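Local atomic coordinates of penicillin-binding protein activator LpoB (Salmonella enterica subsp. enterica serovar Typhimurium, PDB entry 4Q6V), a protein that regulates peptidoglycan synthesis from the outer membrane, probably as an essential activator of the penicillin-binding protein PBP1b, with which it interacts. Residues A69-L75 / G89-V94. Residues are numbered along the deposited sequence; the frame is centred on the assembly and turned at random.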
loop_
_atom_site.group_PDB
_atom_site.type_symbol
_atom_site.label_atom_id
_atom_site.label_comp_id
_atom_site.label_asym_id
_atom_site.label_seq_id
_atom_site.Cartn_x
_atom_site.Cartn_y
_atom_site.Cartn_z
ATOM N N ALA A 69 -3.829 -2.169 -16.417
ATOM C CA ALA A 69 -4.977 -1.406 -15.991
ATOM C C ALA A 69 -4.807 0.097 -16.213
ATOM O O ALA A 69 -5.718 0.754 -16.773
ATOM C CB ALA A 69 -5.322 -1.685 -14.543
ATOM N N LYS A 70 -3.617 0.616 -15.864
ATOM C CA LYS A 70 -3.294 2.014 -16.181
ATOM C C LYS A 70 -3.464 2.356 -17.634
ATOM O O LYS A 70 -3.975 3.387 -18.020
ATOM C CB LYS A 70 -1.899 2.369 -15.689
ATOM C CG LYS A 70 -1.762 2.477 -14.164
ATOM C CD LYS A 70 -0.455 3.086 -13.707
ATOM C CE LYS A 70 0.659 2.055 -13.756
ATOM N NZ LYS A 70 1.900 2.597 -13.142
ATOM N N GLN A 71 -3.011 1.459 -18.489
ATOM C CA GLN A 71 -3.042 1.691 -19.911
ATOM C C GLN A 71 -4.515 1.651 -20.415
ATOM O O GLN A 71 -4.923 2.485 -21.225
ATOM C CB GLN A 71 -2.210 0.621 -20.600
ATOM C CG GLN A 71 -2.323 0.678 -22.108
ATOM C CD GLN A 71 -1.493 -0.376 -22.783
ATOM O OE1 GLN A 71 -1.696 -1.586 -22.551
ATOM N NE2 GLN A 71 -0.557 0.074 -23.630
ATOM N N GLN A 72 -5.316 0.717 -19.907
ATOM C CA GLN A 72 -6.742 0.679 -20.244
ATOM C C GLN A 72 -7.540 1.908 -19.800
ATOM O O GLN A 72 -8.605 2.192 -20.384
ATOM C CB GLN A 72 -7.384 -0.581 -19.712
ATOM C CG GLN A 72 -6.744 -1.857 -20.183
ATOM C CD GLN A 72 -7.101 -3.030 -19.295
ATOM O OE1 GLN A 72 -7.789 -2.878 -18.285
ATOM N NE2 GLN A 72 -6.594 -4.195 -19.669
ATOM N N LEU A 73 -7.038 2.655 -18.807
ATOM C CA LEU A 73 -7.703 3.831 -18.291
ATOM C C LEU A 73 -7.113 5.147 -18.827
ATOM O O LEU A 73 -7.591 6.224 -18.458
ATOM C CB LEU A 73 -7.672 3.816 -16.753
ATOM C CG LEU A 73 -8.890 3.125 -16.122
ATOM C CD1 LEU A 73 -8.989 1.653 -16.497
ATOM C CD2 LEU A 73 -8.825 3.291 -14.613
ATOM N N GLY A 74 -6.097 5.072 -19.677
ATOM C CA GLY A 74 -5.474 6.214 -20.347
ATOM C C GLY A 74 -4.527 6.992 -19.448
ATOM O O GLY A 74 -4.228 8.168 -19.683
ATOM N N LEU A 75 -4.096 6.369 -18.358
ATOM C CA LEU A 75 -3.174 7.001 -17.412
ATOM C C LEU A 75 -1.763 6.848 -17.987
ATOM O O LEU A 75 -1.484 5.968 -18.767
ATOM C CB LEU A 75 -3.271 6.416 -16.007
ATOM C CG LEU A 75 -4.642 6.523 -15.341
ATOM C CD1 LEU A 75 -4.603 5.919 -13.952
ATOM C CD2 LEU A 75 -5.072 7.989 -15.322
ATOM N N GLY A 89 -10.423 3.797 -9.476
ATOM C CA GLY A 89 -10.586 3.503 -10.902
ATOM C C GLY A 89 -9.810 2.256 -11.277
ATOM O O GLY A 89 -10.343 1.388 -11.959
ATOM N N ILE A 90 -8.577 2.132 -10.791
ATOM C CA ILE A 90 -7.729 1.004 -11.085
ATOM C C ILE A 90 -8.198 -0.235 -10.330
ATOM O O ILE A 90 -8.294 -1.317 -10.886
ATOM C CB ILE A 90 -6.232 1.305 -10.788
ATOM C CG1 ILE A 90 -5.671 2.401 -11.692
ATOM C CG2 ILE A 90 -5.368 0.061 -10.976
ATOM C CD1 ILE A 90 -5.629 2.036 -13.145
ATOM N N ALA A 91 -8.533 -0.079 -9.050
ATOM C CA ALA A 91 -8.961 -1.176 -8.195
ATOM C C ALA A 91 -10.138 -1.863 -8.815
ATOM O O ALA A 91 -10.227 -3.106 -8.818
ATOM C CB ALA A 91 -9.301 -0.636 -6.825
ATOM N N ARG A 92 -11.062 -1.095 -9.397
ATOM C CA ARG A 92 -12.290 -1.691 -9.976
ATOM C C ARG A 92 -12.033 -2.527 -11.221
ATOM O O ARG A 92 -12.621 -3.611 -11.380
ATOM C CB ARG A 92 -13.322 -0.605 -10.260
ATOM C CG ARG A 92 -13.837 0.083 -8.998
ATOM C CD ARG A 92 -15.243 0.655 -9.196
ATOM N NE ARG A 92 -15.881 1.040 -7.926
ATOM C CZ ARG A 92 -15.998 2.293 -7.487
ATOM N NH1 ARG A 92 -15.546 3.335 -8.189
ATOM N NH2 ARG A 92 -16.587 2.516 -6.318
ATOM N N ASN A 93 -11.118 -2.047 -12.069
ATOM C CA ASN A 93 -10.706 -2.809 -13.236
ATOM C C ASN A 93 -10.067 -4.128 -12.901
ATOM O O ASN A 93 -10.315 -5.076 -13.629
ATOM C CB ASN A 93 -9.771 -1.992 -14.142
ATOM C CG ASN A 93 -10.445 -1.510 -15.419
ATOM O OD1 ASN A 93 -9.806 -1.382 -16.473
ATOM N ND2 ASN A 93 -11.752 -1.248 -15.342
ATOM N N VAL A 94 -9.267 -4.190 -11.833
ATOM C CA VAL A 94 -8.468 -5.380 -11.494
ATOM C C VAL A 94 -9.124 -6.328 -10.500
ATOM O O VAL A 94 -8.557 -7.382 -10.164
ATOM C CB VAL A 94 -7.070 -4.994 -10.953
ATOM C CG1 VAL A 94 -6.314 -4.241 -12.039
ATOM C CG2 VAL A 94 -7.131 -4.168 -9.647
#
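Apolar side chains of Ala69, Leu73 and Leu75 gather round Ile90, and Ala69 also touches Val94, where the end of helix 63-72 and the turn after it pack against the last turns of helix 84-94 in the C-terminal domain of LpoB. Ile90 lies at the centre of the contact: its chi1 and chi2, both -65°, together carry CD1 across to the backbone of the other helix, 3.7 Å from Ala69 C. Leu73 CD2 reaches the same CD1 at 3.7 Å, and Leu75 comes to it tip to tip through its own CD1. The small methyl of Ala69 lets the helices approach closely: Ala69 CB lies 4.0 Å from Ile90 CG2 and 3.7 Å from Val94 CG1. Gly89, without a side chain, leaves its backbone open to Leu73, whose CD2 lies 3.6 Å from Gly89 O. At the more exposed margin, Asn93 and Leu73 run past each other in opposite directions, while the Gln72 side chain crosses Asn93. Gly74, with positive phi (78°), ends helix 63-72 in a Schellman motif, with bonds from Leu75 N to Lys70 O and Gly74 N to Gln71 O, and the turn brings Leu75 back beside Ile90. Lys70 sends its ammonium to the carbonyls of Pro77 and Asp79, tying the helix to the connecting loop. Beyond the pair, Val94 touches Val61, just after strand 59-60, and Ala91 rests on Val120, which follows strand 112-119.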